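Local atomic coordinates of hypothetical protein yiiX (Escherichia coli, PDB entry 2IF6), a protein that is of unproven function but belongs to a family of permuted papain-like amidases and is probably a lipid-binding hydrolase. Residues 10-15 with 166-171; 23-28 with 142-147; 118-121 with 127-130; 135-140 with 162-167. All coordinates share one frame; numbering follows the deposited sequence.

Contact 1. Residues 10-15 with 166-171; sequences IIFQIS and QAVFDA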
loop_
_atom_site.group_PDB
_atom_site.type_symbol
_atom_site.label_atom_id
_atom_site.label_comp_id
_atom_site.label_asym_id
_atom_site.label_seq_id
_atom_site.Cartn_x
_atom_site.Cartn_y
_atom_site.Cartn_z
ATOM N N ILE A 10 -2.240 -5.916 -6.723
ATOM C CA ILE A 10 -1.835 -4.813 -5.852
ATOM C C ILE A 10 -1.581 -3.623 -6.737
ATOM O O ILE A 10 -0.815 -3.721 -7.691
ATOM C CB ILE A 10 -0.588 -5.177 -5.023
ATOM C CG1 ILE A 10 -0.840 -6.507 -4.268
ATOM C CG2 ILE A 10 -0.257 -4.031 -4.038
ATOM C CD1 ILE A 10 0.435 -7.135 -3.596
ATOM N N ILE A 11 -2.208 -2.496 -6.410
ATOM C CA ILE A 11 -2.180 -1.346 -7.292
ATOM C C ILE A 11 -1.490 -0.168 -6.584
ATOM O O ILE A 11 -1.667 -0.004 -5.377
ATOM C CB ILE A 11 -3.627 -1.002 -7.786
ATOM C CG1 ILE A 11 -3.596 0.098 -8.866
ATOM C CG2 ILE A 11 -4.558 -0.696 -6.620
ATOM C CD1 ILE A 11 -4.841 0.213 -9.705
ATOM N N PHE A 12 -0.737 0.644 -7.335
ATOM C CA PHE A 12 0.112 1.690 -6.739
ATOM C C PHE A 12 -0.170 2.992 -7.493
ATOM O O PHE A 12 -0.480 2.966 -8.694
ATOM C CB PHE A 12 1.598 1.315 -6.888
ATOM C CG PHE A 12 1.983 -0.000 -6.229
ATOM C CD1 PHE A 12 2.612 0.001 -5.006
ATOM C CD2 PHE A 12 1.731 -1.234 -6.851
ATOM C CE1 PHE A 12 2.952 -1.202 -4.376
ATOM C CE2 PHE A 12 2.100 -2.466 -6.188
ATOM C CZ PHE A 12 2.721 -2.406 -5.006
ATOM N N GLN A 13 -0.061 4.120 -6.792
ATOM C CA GLN A 13 -0.270 5.408 -7.394
ATOM C C GLN A 13 0.544 6.442 -6.618
ATOM O O GLN A 13 1.105 6.139 -5.561
ATOM C CB GLN A 13 -1.774 5.773 -7.364
ATOM C CG GLN A 13 -2.301 6.095 -5.956
ATOM C CD GLN A 13 -3.782 6.434 -5.878
ATOM O OE1 GLN A 13 -4.237 6.785 -4.804
ATOM N NE2 GLN A 13 -4.529 6.354 -6.992
ATOM N N ILE A 14 0.538 7.660 -7.145
ATOM C CA ILE A 14 1.101 8.820 -6.474
ATOM C C ILE A 14 -0.036 9.521 -5.751
ATOM O O ILE A 14 -0.954 10.093 -6.384
ATOM C CB ILE A 14 1.688 9.844 -7.483
ATOM C CG1 ILE A 14 2.695 9.197 -8.444
ATOM C CG2 ILE A 14 2.325 11.017 -6.729
ATOM C CD1 ILE A 14 3.077 10.155 -9.573
ATOM N N SER A 15 0.016 9.470 -4.430
ATOM C CA SER A 15 -0.923 10.204 -3.576
ATOM C C SER A 15 -0.840 11.739 -3.827
ATOM O O SER A 15 0.243 12.273 -4.109
ATOM C CB SER A 15 -0.604 9.905 -2.111
ATOM O OG SER A 15 -1.324 10.771 -1.259
ATOM N N GLN A 166 6.964 0.892 -1.860
ATOM C CA GLN A 166 8.055 0.357 -2.708
ATOM C C GLN A 166 8.457 -1.066 -2.286
ATOM O O GLN A 166 8.728 -1.928 -3.142
ATOM C CB GLN A 166 9.291 1.290 -2.694
ATOM C CG GLN A 166 10.375 0.936 -3.751
ATOM C CD GLN A 166 9.878 0.979 -5.210
ATOM O OE1 GLN A 166 9.288 1.955 -5.644
ATOM N NE2 GLN A 166 10.144 -0.094 -5.972
ATOM N N ALA A 167 8.510 -1.316 -0.980
ATOM C CA ALA A 167 8.852 -2.655 -0.494
ATOM C C ALA A 167 7.875 -3.711 -1.007
ATOM O O ALA A 167 8.318 -4.753 -1.459
ATOM C CB ALA A 167 8.962 -2.701 0.979
ATOM N N VAL A 168 6.567 -3.428 -0.987
ATOM C CA VAL A 168 5.587 -4.400 -1.504
ATOM C C VAL A 168 5.783 -4.565 -2.993
ATOM O O VAL A 168 5.801 -5.674 -3.521
ATOM C CB VAL A 168 4.137 -3.959 -1.250
ATOM C CG1 VAL A 168 3.142 -4.998 -1.846
ATOM C CG2 VAL A 168 3.930 -3.740 0.254
ATOM N N PHE A 169 5.981 -3.447 -3.689
ATOM C CA PHE A 169 6.153 -3.531 -5.128
ATOM C C PHE A 169 7.260 -4.487 -5.521
ATOM O O PHE A 169 7.113 -5.240 -6.484
ATOM C CB PHE A 169 6.482 -2.143 -5.710
ATOM C CG PHE A 169 6.548 -2.124 -7.210
ATOM C CD1 PHE A 169 5.407 -1.787 -7.958
ATOM C CD2 PHE A 169 7.730 -2.439 -7.887
ATOM C CE1 PHE A 169 5.431 -1.785 -9.327
ATOM C CE2 PHE A 169 7.763 -2.433 -9.288
ATOM C CZ PHE A 169 6.620 -2.108 -10.010
ATOM N N ASP A 170 8.378 -4.428 -4.804
ATOM C CA ASP A 170 9.599 -5.169 -5.126
ATOM C C ASP A 170 9.603 -6.583 -4.554
ATOM O O ASP A 170 10.641 -7.282 -4.605
ATOM C CB ASP A 170 10.787 -4.426 -4.534
ATOM C CG ASP A 170 11.170 -3.199 -5.336
ATOM O OD1 ASP A 170 10.865 -3.130 -6.552
ATOM O OD2 ASP A 170 11.816 -2.335 -4.729
ATOM N N ALA A 171 8.474 -6.997 -3.992
ATOM C CA ALA A 171 8.331 -8.366 -3.500
ATOM C C ALA A 171 8.651 -9.379 -4.629
ATOM O O ALA A 171 8.285 -9.140 -5.792
ATOM C CB ALA A 171 6.947 -8.576 -2.956
#

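Contact 2. Residues 23-28 with 142-147; sequences IQLATH and PLVQAK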
loop_
_atom_site.group_PDB
_atom_site.type_symbol
_atom_site.label_atom_id
_atom_site.label_comp_id
_atom_site.label_asym_id
_atom_site.label_seq_id
_atom_site.Cartn_x
_atom_site.Cartn_y
_atom_site.Cartn_z
ATOM N N ILE A 23 7.221 10.780 1.545
ATOM C CA ILE A 23 7.199 9.335 1.402
ATOM C C ILE A 23 8.039 8.901 0.190
ATOM O O ILE A 23 8.904 8.054 0.315
ATOM C CB ILE A 23 5.756 8.781 1.302
ATOM C CG1 ILE A 23 5.053 8.871 2.675
ATOM C CG2 ILE A 23 5.776 7.329 0.873
ATOM C CD1 ILE A 23 3.563 8.686 2.598
ATOM N N GLN A 24 7.813 9.518 -0.959
ATOM C CA GLN A 24 8.578 9.187 -2.178
ATOM C C GLN A 24 10.092 9.304 -1.945
ATOM O O GLN A 24 10.895 8.435 -2.329
ATOM C CB GLN A 24 8.164 10.130 -3.300
ATOM C CG GLN A 24 6.728 9.947 -3.794
ATOM C CD GLN A 24 6.451 10.860 -4.958
ATOM O OE1 GLN A 24 6.846 12.029 -4.943
ATOM N NE2 GLN A 24 5.815 10.337 -5.986
ATOM N N LEU A 25 10.481 10.368 -1.260
ATOM C CA LEU A 25 11.886 10.635 -0.991
ATOM C C LEU A 25 12.519 9.656 -0.001
ATOM O O LEU A 25 13.582 9.109 -0.260
ATOM C CB LEU A 25 12.004 12.052 -0.452
ATOM C CG LEU A 25 11.939 13.204 -1.448
ATOM C CD1 LEU A 25 11.957 14.463 -0.610
ATOM C CD2 LEU A 25 13.120 13.142 -2.421
ATOM N N ALA A 26 11.874 9.450 1.146
ATOM C CA ALA A 26 12.359 8.531 2.163
ATOM C C ALA A 26 12.466 7.074 1.655
ATOM O O ALA A 26 13.280 6.271 2.157
ATOM C CB ALA A 26 11.441 8.589 3.381
ATOM N N THR A 27 11.604 6.716 0.705
ATOM C CA THR A 27 11.518 5.285 0.340
ATOM C C THR A 27 12.108 5.000 -1.024
ATOM O O THR A 27 12.054 3.826 -1.486
ATOM C CB THR A 27 10.083 4.768 0.312
ATOM O OG1 THR A 27 9.371 5.417 -0.752
ATOM C CG2 THR A 27 9.375 4.951 1.679
ATOM N N HIS A 28 12.649 6.062 -1.633
ATOM C CA HIS A 28 13.265 6.121 -2.964
ATOM C C HIS A 28 12.316 5.605 -4.029
ATOM O O HIS A 28 12.640 4.673 -4.763
ATOM C CB HIS A 28 14.622 5.386 -3.024
ATOM C CG HIS A 28 15.726 6.065 -2.264
ATOM N ND1 HIS A 28 17.048 5.666 -2.359
ATOM C CD2 HIS A 28 15.705 7.092 -1.382
ATOM C CE1 HIS A 28 17.791 6.434 -1.574
ATOM N NE2 HIS A 28 17.000 7.306 -0.970
ATOM N N PRO A 142 15.845 17.419 3.851
ATOM C CA PRO A 142 15.227 18.372 4.785
ATOM C C PRO A 142 13.706 18.421 4.674
ATOM O O PRO A 142 13.032 18.712 5.671
ATOM C CB PRO A 142 15.821 19.721 4.366
ATOM C CG PRO A 142 17.078 19.388 3.630
ATOM C CD PRO A 142 16.751 18.101 2.905
ATOM N N LEU A 143 13.171 18.127 3.483
ATOM C CA LEU A 143 11.723 18.005 3.312
ATOM C C LEU A 143 11.219 16.849 4.170
ATOM O O LEU A 143 10.215 16.972 4.848
ATOM C CB LEU A 143 11.340 17.808 1.843
ATOM C CG LEU A 143 9.882 18.067 1.430
ATOM C CD1 LEU A 143 9.815 18.711 0.069
ATOM C CD2 LEU A 143 9.026 16.791 1.416
ATOM N N VAL A 144 11.956 15.743 4.169
ATOM C CA VAL A 144 11.589 14.592 4.952
ATOM C C VAL A 144 11.701 14.918 6.463
ATOM O O VAL A 144 10.768 14.610 7.239
ATOM C CB VAL A 144 12.442 13.379 4.547
ATOM C CG1 VAL A 144 12.282 12.224 5.528
ATOM C CG2 VAL A 144 12.058 12.934 3.113
ATOM N N GLN A 145 12.827 15.518 6.867
ATOM C CA GLN A 145 13.000 15.888 8.280
ATOM C C GLN A 145 11.897 16.844 8.754
ATOM O O GLN A 145 11.389 16.665 9.872
ATOM C CB GLN A 145 14.407 16.433 8.578
ATOM C CG GLN A 145 15.518 15.375 8.628
ATOM C CD GLN A 145 15.507 14.518 9.900
ATOM O OE1 GLN A 145 15.101 14.961 10.988
ATOM N NE2 GLN A 145 15.958 13.278 9.761
ATOM N N ALA A 146 11.490 17.804 7.918
ATOM C CA ALA A 146 10.400 18.725 8.290
ATOM C C ALA A 146 9.067 18.002 8.538
ATOM O O ALA A 146 8.378 18.255 9.528
ATOM C CB ALA A 146 10.235 19.839 7.261
ATOM N N LYS A 147 8.719 17.067 7.661
ATOM C CA LYS A 147 7.483 16.313 7.817
ATOM C C LYS A 147 7.540 15.374 9.033
ATOM O O LYS A 147 6.558 15.184 9.712
ATOM C CB LYS A 147 7.137 15.547 6.531
ATOM C CG LYS A 147 6.652 16.462 5.349
ATOM C CD LYS A 147 5.285 17.135 5.594
ATOM C CE LYS A 147 4.162 16.130 5.819
ATOM N NZ LYS A 147 2.820 16.798 5.848
#

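Contact 3. Residues 118-121 with 127-130; sequences KVYQ and RVGE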
loop_
_atom_site.group_PDB
_atom_site.type_symbol
_atom_site.label_atom_id
_atom_site.label_comp_id
_atom_site.label_asym_id
_atom_site.label_seq_id
_atom_site.Cartn_x
_atom_site.Cartn_y
_atom_site.Cartn_z
ATOM N N LYS A 118 -0.300 -7.158 5.554
ATOM C CA LYS A 118 -0.908 -7.987 6.608
ATOM C C LYS A 118 -1.983 -8.942 6.076
ATOM O O LYS A 118 -2.117 -10.085 6.548
ATOM C CB LYS A 118 -1.431 -7.150 7.765
ATOM C CG LYS A 118 -0.316 -6.669 8.678
ATOM C CD LYS A 118 -0.815 -5.707 9.723
ATOM C CE LYS A 118 0.328 -5.366 10.721
ATOM N NZ LYS A 118 -0.060 -4.424 11.798
ATOM N N VAL A 119 -2.715 -8.508 5.060
ATOM C CA VAL A 119 -3.740 -9.366 4.459
ATOM C C VAL A 119 -3.083 -10.570 3.746
ATOM O O VAL A 119 -3.501 -11.712 3.930
ATOM C CB VAL A 119 -4.694 -8.574 3.530
ATOM C CG1 VAL A 119 -5.518 -9.556 2.662
ATOM C CG2 VAL A 119 -5.627 -7.637 4.379
ATOM N N TYR A 120 -2.020 -10.329 2.983
ATOM C CA TYR A 120 -1.359 -11.429 2.264
ATOM C C TYR A 120 -0.763 -12.412 3.248
ATOM O O TYR A 120 -0.793 -13.635 3.031
ATOM C CB TYR A 120 -0.271 -10.908 1.318
ATOM C CG TYR A 120 -0.751 -10.836 -0.106
ATOM C CD1 TYR A 120 -1.465 -9.732 -0.574
ATOM C CD2 TYR A 120 -0.550 -11.899 -0.973
ATOM C CE1 TYR A 120 -1.922 -9.687 -1.903
ATOM C CE2 TYR A 120 -1.022 -11.879 -2.280
ATOM C CZ TYR A 120 -1.705 -10.763 -2.742
ATOM O OH TYR A 120 -2.123 -10.730 -4.050
ATOM N N GLN A 121 -0.219 -11.871 4.325
ATOM C CA GLN A 121 0.489 -12.700 5.288
ATOM C C GLN A 121 -0.537 -13.555 6.001
ATOM O O GLN A 121 -0.358 -14.749 6.155
ATOM C CB GLN A 121 1.292 -11.826 6.255
ATOM C CG GLN A 121 1.481 -12.386 7.710
ATOM C CD GLN A 121 2.252 -13.680 7.779
ATOM O OE1 GLN A 121 2.018 -14.511 8.681
ATOM N NE2 GLN A 121 3.174 -13.877 6.844
ATOM N N ARG A 127 4.874 -13.411 2.548
ATOM C CA ARG A 127 5.456 -12.128 2.916
ATOM C C ARG A 127 5.755 -11.367 1.627
ATOM O O ARG A 127 6.711 -11.677 0.892
ATOM C CB ARG A 127 6.718 -12.332 3.757
ATOM C CG ARG A 127 6.455 -13.035 5.120
ATOM C CD ARG A 127 7.772 -13.360 5.861
ATOM N NE ARG A 127 8.559 -12.156 6.152
ATOM C CZ ARG A 127 8.528 -11.487 7.308
ATOM N NH1 ARG A 127 7.767 -11.906 8.317
ATOM N NH2 ARG A 127 9.277 -10.392 7.457
ATOM N N VAL A 128 4.899 -10.405 1.319
ATOM C CA VAL A 128 4.985 -9.680 0.061
ATOM C C VAL A 128 5.696 -8.355 0.316
ATOM O O VAL A 128 5.075 -7.303 0.357
ATOM C CB VAL A 128 3.587 -9.478 -0.589
ATOM C CG1 VAL A 128 3.703 -8.788 -1.947
ATOM C CG2 VAL A 128 2.904 -10.863 -0.827
ATOM N N GLY A 129 7.011 -8.428 0.493
ATOM C CA GLY A 129 7.787 -7.247 0.840
ATOM C C GLY A 129 8.617 -7.365 2.095
ATOM O O GLY A 129 8.219 -8.021 3.087
ATOM N N GLU A 130 9.790 -6.730 2.045
ATOM C CA GLU A 130 10.736 -6.766 3.142
ATOM C C GLU A 130 10.331 -5.684 4.158
ATOM O O GLU A 130 9.887 -4.587 3.784
ATOM C CB GLU A 130 12.166 -6.534 2.638
ATOM C CG GLU A 130 12.701 -7.606 1.650
ATOM C CD GLU A 130 12.633 -9.036 2.222
ATOM O OE1 GLU A 130 13.380 -9.365 3.178
ATOM O OE2 GLU A 130 11.804 -9.825 1.720
#

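Contact 4. Residues 135-140 with 162-167; sequences KEFDLS and VVSPQA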
loop_
_atom_site.group_PDB
_atom_site.type_symbol
_atom_site.label_atom_id
_atom_site.label_comp_id
_atom_site.label_asym_id
_atom_site.label_seq_id
_atom_site.Cartn_x
_atom_site.Cartn_y
_atom_site.Cartn_z
ATOM N N LYS A 135 14.210 4.061 10.927
ATOM C CA LYS A 135 15.511 4.740 10.818
ATOM C C LYS A 135 16.335 4.311 9.604
ATOM O O LYS A 135 17.275 5.012 9.232
ATOM C CB LYS A 135 16.340 4.559 12.103
ATOM C CG LYS A 135 16.821 3.162 12.349
ATOM C CD LYS A 135 17.380 3.024 13.778
ATOM C CE LYS A 135 18.047 1.707 13.947
ATOM N NZ LYS A 135 18.553 1.477 15.344
ATOM N N GLU A 136 15.986 3.170 9.005
ATOM C CA GLU A 136 16.710 2.612 7.842
ATOM C C GLU A 136 16.275 3.209 6.491
ATOM O O GLU A 136 16.929 3.009 5.439
ATOM C CB GLU A 136 16.655 1.060 7.902
ATOM C CG GLU A 136 17.443 0.584 9.118
ATOM C CD GLU A 136 17.188 -0.856 9.546
ATOM O OE1 GLU A 136 18.003 -1.363 10.367
ATOM O OE2 GLU A 136 16.206 -1.478 9.071
ATOM N N PHE A 137 15.199 3.982 6.518
ATOM C CA PHE A 137 14.791 4.719 5.328
ATOM C C PHE A 137 15.736 5.879 5.155
ATOM O O PHE A 137 16.655 6.048 5.983
ATOM C CB PHE A 137 13.306 5.092 5.410
ATOM C CG PHE A 137 12.407 3.892 5.280
ATOM C CD1 PHE A 137 12.026 3.428 4.033
ATOM C CD2 PHE A 137 12.010 3.178 6.406
ATOM C CE1 PHE A 137 11.210 2.288 3.908
ATOM C CE2 PHE A 137 11.197 2.039 6.288
ATOM C CZ PHE A 137 10.797 1.597 5.052
ATOM N N ASP A 138 15.553 6.640 4.081
ATOM C CA ASP A 138 16.400 7.785 3.793
ATOM C C ASP A 138 15.737 9.032 4.362
ATOM O O ASP A 138 14.778 9.552 3.798
ATOM C CB ASP A 138 16.627 7.921 2.296
ATOM C CG ASP A 138 17.638 9.019 1.940
ATOM O OD1 ASP A 138 18.100 9.778 2.843
ATOM O OD2 ASP A 138 17.969 9.121 0.742
ATOM N N LEU A 139 16.262 9.498 5.486
ATOM C CA LEU A 139 15.647 10.586 6.251
ATOM C C LEU A 139 16.511 11.838 6.174
ATOM O O LEU A 139 16.258 12.835 6.861
ATOM C CB LEU A 139 15.414 10.155 7.709
ATOM C CG LEU A 139 14.617 8.865 7.954
ATOM C CD1 LEU A 139 14.395 8.664 9.432
ATOM C CD2 LEU A 139 13.260 8.816 7.221
ATOM N N SER A 140 17.496 11.790 5.281
ATOM C CA SER A 140 18.443 12.859 5.115
ATOM C C SER A 140 17.839 14.113 4.473
ATOM O O SER A 140 18.207 15.206 4.852
ATOM C CB SER A 140 19.677 12.371 4.366
ATOM O OG SER A 140 19.382 12.157 3.011
ATOM N N VAL A 162 8.600 -1.087 9.710
ATOM C CA VAL A 162 7.725 -0.507 8.686
ATOM C C VAL A 162 7.767 -1.287 7.367
ATOM O O VAL A 162 8.803 -1.885 7.032
ATOM C CB VAL A 162 8.155 0.948 8.380
ATOM C CG1 VAL A 162 7.385 1.496 7.176
ATOM C CG2 VAL A 162 7.920 1.848 9.604
ATOM N N VAL A 163 6.665 -1.246 6.608
ATOM C CA VAL A 163 6.666 -1.788 5.230
ATOM C C VAL A 163 6.234 -0.667 4.302
ATOM O O VAL A 163 5.127 -0.140 4.449
ATOM C CB VAL A 163 5.682 -2.972 5.063
ATOM C CG1 VAL A 163 5.614 -3.419 3.580
ATOM C CG2 VAL A 163 6.126 -4.120 5.917
ATOM N N SER A 164 7.069 -0.308 3.341
ATOM C CA SER A 164 6.700 0.775 2.416
ATOM C C SER A 164 5.921 0.255 1.180
ATOM O O SER A 164 5.913 -0.962 0.903
ATOM C CB SER A 164 7.946 1.521 1.979
ATOM O OG SER A 164 8.779 0.676 1.193
ATOM N N PRO A 165 5.264 1.169 0.441
ATOM C CA PRO A 165 4.713 0.762 -0.844
ATOM C C PRO A 165 5.804 0.224 -1.770
ATOM O O PRO A 165 5.581 -0.805 -2.406
ATOM C CB PRO A 165 4.100 2.052 -1.405
ATOM C CG PRO A 165 3.800 2.856 -0.172
ATOM C CD PRO A 165 4.919 2.565 0.781
ATOM N N GLN A 166 6.964 0.892 -1.860
ATOM C CA GLN A 166 8.055 0.357 -2.708
ATOM C C GLN A 166 8.457 -1.066 -2.286
ATOM O O GLN A 166 8.728 -1.928 -3.142
ATOM C CB GLN A 166 9.291 1.290 -2.694
ATOM C CG GLN A 166 10.375 0.936 -3.751
ATOM C CD GLN A 166 9.878 0.979 -5.210
ATOM O OE1 GLN A 166 9.288 1.955 -5.644
ATOM N NE2 GLN A 166 10.144 -0.094 -5.972
ATOM N N ALA A 167 8.510 -1.316 -0.980
ATOM C CA ALA A 167 8.852 -2.655 -0.494
ATOM C C ALA A 167 7.875 -3.711 -1.007
ATOM O O ALA A 167 8.318 -4.753 -1.459
ATOM C CB ALA A 167 8.962 -2.701 0.979
#

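Contact 1. Residues 10-15 with 166-171
Phe12 and Phe169 meet in a T-shaped (edge-to-face) pair: the ring centroids are 5.3 Å apart, the planes stand at 74°, and it is Phe169 that turns its edge to the face of Phe12. The touching atom is Phe169 CD1, 3.8 Å from Phe12 CE2 and displaced toward the rim of that ring. Phe169 CB adds an off-centre CH-pi contact, 4.2 Å from the Phe12 centroid, and the backbone is close as well, with Phe12 CZ 3.6 Å from Phe169 CA. Val168 comes to the same ring at its edge, where its CG1 lies 4.1 Å from Phe12 CZ; that methyl also meets Ile10 CD1 at 3.9 Å. It is CG1, anti to the backbone N of Val168 (chi1 179°), that is shared between the two strand residues. The contact therefore packs helix 165-169 on alternate residues of strand 10-13, a central strand of the antiparallel sheet in this papain-like fold. Further out, Tyr31 meets both phenylalanine rings, and Arg73 makes a cation-pi contact with Phe169 and a hydrogen bond to its carbonyl O. Across the C-terminal end of the helix, Gln166 NE2 is hydrogen-bonded to Asp170 OD2 at 3.1 Å, nearly straight at 173° but from above the carboxylate plane.

Contact 2. Residues 23-28 with 142-147
A helix-helix crossing joins the C-terminal part of helix 20-27 to the first turns of helix 142-152, with Leu25 and Ala26 facing Leu143 and Val144. The short segments 23-27 and 142-147 have axes 9.3 Å apart at closest approach and a signed crossing angle of -115°, so the helices are steeply inclined rather than aligned, and the shared surface is small, 153 Å² over both sides. Val144 and Leu25 carry about equal shares and together most of it. The CG2 methyl of Val144, anti to the carbonyl carbon and beside the backbone N, is directed at Leu25, where it lies 3.7 Å from Leu25 CB. The same methyl reaches the backbone, 4.0 Å from Ala26 N, while the other branch, CG1, approaches Ala26 CB at 4.3 Å. Leu25 also extends its CD1 to Leu143 CB at 4.2 Å, the two leucine side chains crossing at about a right angle. Thr27 OG1 bonds back to Ile23 O at 2.9 Å, from above the carbonyl plane, and that oxygen also accepts from Thr27 N. His28 then turns to positive phi, closing helix 20-27 with a Schellman motif. Asp138 OD2 is hydrogen-bonded to His28 NE2, and the backbones of Asp138 and Ala26 are also bonded. No hydrogen bond links the segments themselves: this is a steep crossing of two helices that pack through a few apolar side chains.

Contact 3. Residues 118-121 with 127-130
Tyr120 and Val128 face each other where the chain leaves helix 112-124 and turns back along it, a local helix-loop packing with five residues between the segments. Segment 127-130 has no regular secondary structure and leads toward strand 132-133.

The apolar part rests on one methyl. Val128 CG2 lies 3.6 Å from Tyr120 CD2, 3.7 Å from Tyr120 CG and 3.8 Å from Tyr120 CB, so it sits at the root of the tyrosine side chain and approaches the ring obliquely. This branch is placed by the valine chi1 of -177°, which sets CG2 anti to the carbonyl carbon and CG1 anti to the backbone N. Val128 also touches Ile10 of strand 10-13, as does Tyr120, which connects this small cluster to the central sheet.

At the more exposed side, Gln121 and Arg127 run side by side and point the same way, with amide and guanidinium planes 62° apart. Contact is made by the aliphatic part of the arginine: Gln121 NE2 is 3.8 Å from Arg127 CG. The glutamine chain is bent at chi2 (63°), which brings its amide toward Arg127.

No hydrogen bond crosses between the segments; the polar partners lie elsewhere. Gly129 O accepts from Trp117 NE1 of helix 112-124, and Arg127 O from Gln173 NE2. The far end of the tyrosine is fixed too: Tyr120 OH is hydrogen-bonded to the backbone O of Gly8.

Contact 4. Residues 135-140 with 162-167
The ring of Phe137 reaches Val162 and Ser164, bringing the loop between strand 132-133 and helix 142-152 against the capped start of helix 165-169. The outer end of the ring does the touching: CZ and the two carbons flanking it, CE1 and CE2. On one side Phe137 CE2 meets Val162 CB at 3.8 Å, and Val162 CG1 follows at 4.0 Å from Phe137 CZ, the two side chains crossing at a slant. On the other side Phe137 CE1 lies 3.9 Å from Ser164 CB. Both partners approach obliquely to the ring, whose outer end is thus held between alternate residues of 162-164. Thr27 of helix 20-27 touches both Phe137 and Ser164. Ser164 has a second task: with OG between its backbone N and carbonyl carbon (chi1 66°), it is the N-cap of the helix and accepts from Ala167 N at 3.0 Å (154°). Val162 is tied by backbone bonding to Gln132 in the two-stranded sheet of 132-133 and 161-162. On the loop side, Ser140 N bonds Asp138 OD1 at 3.2 Å, on the anti side and 25° out of the carboxylate plane, making an Asx turn; Ser140 OG adds a second bond to the syn lone pair of Asp138 OD1 at 2.7 Å.

Contacts 1 and 4 share Gln166 and Ala167, and their centres lie 13 Å apart; contact 1 uses the later residues of helix 165-169, while contact 4 lies at and before its N-cap. Contact 2 is the neighbour of contact 4, 9 Å between centres, with Asp138 and His28 linking them, and their segments alternate along the chain. Contact 3 lies 12 Å from contact 1, touching it through Val128 and Ala171, but 24 Å from contact 2. Along the sequence, contact 1 encloses both contacts 2 and 3, while contact 3 closes before contact 4 opens. Within one papain-like domain, contact 1 reaches the central sheet, contacts 2 and 4 lie on the same side of the chain's centre, and contact 3 ties a loop back to its helix.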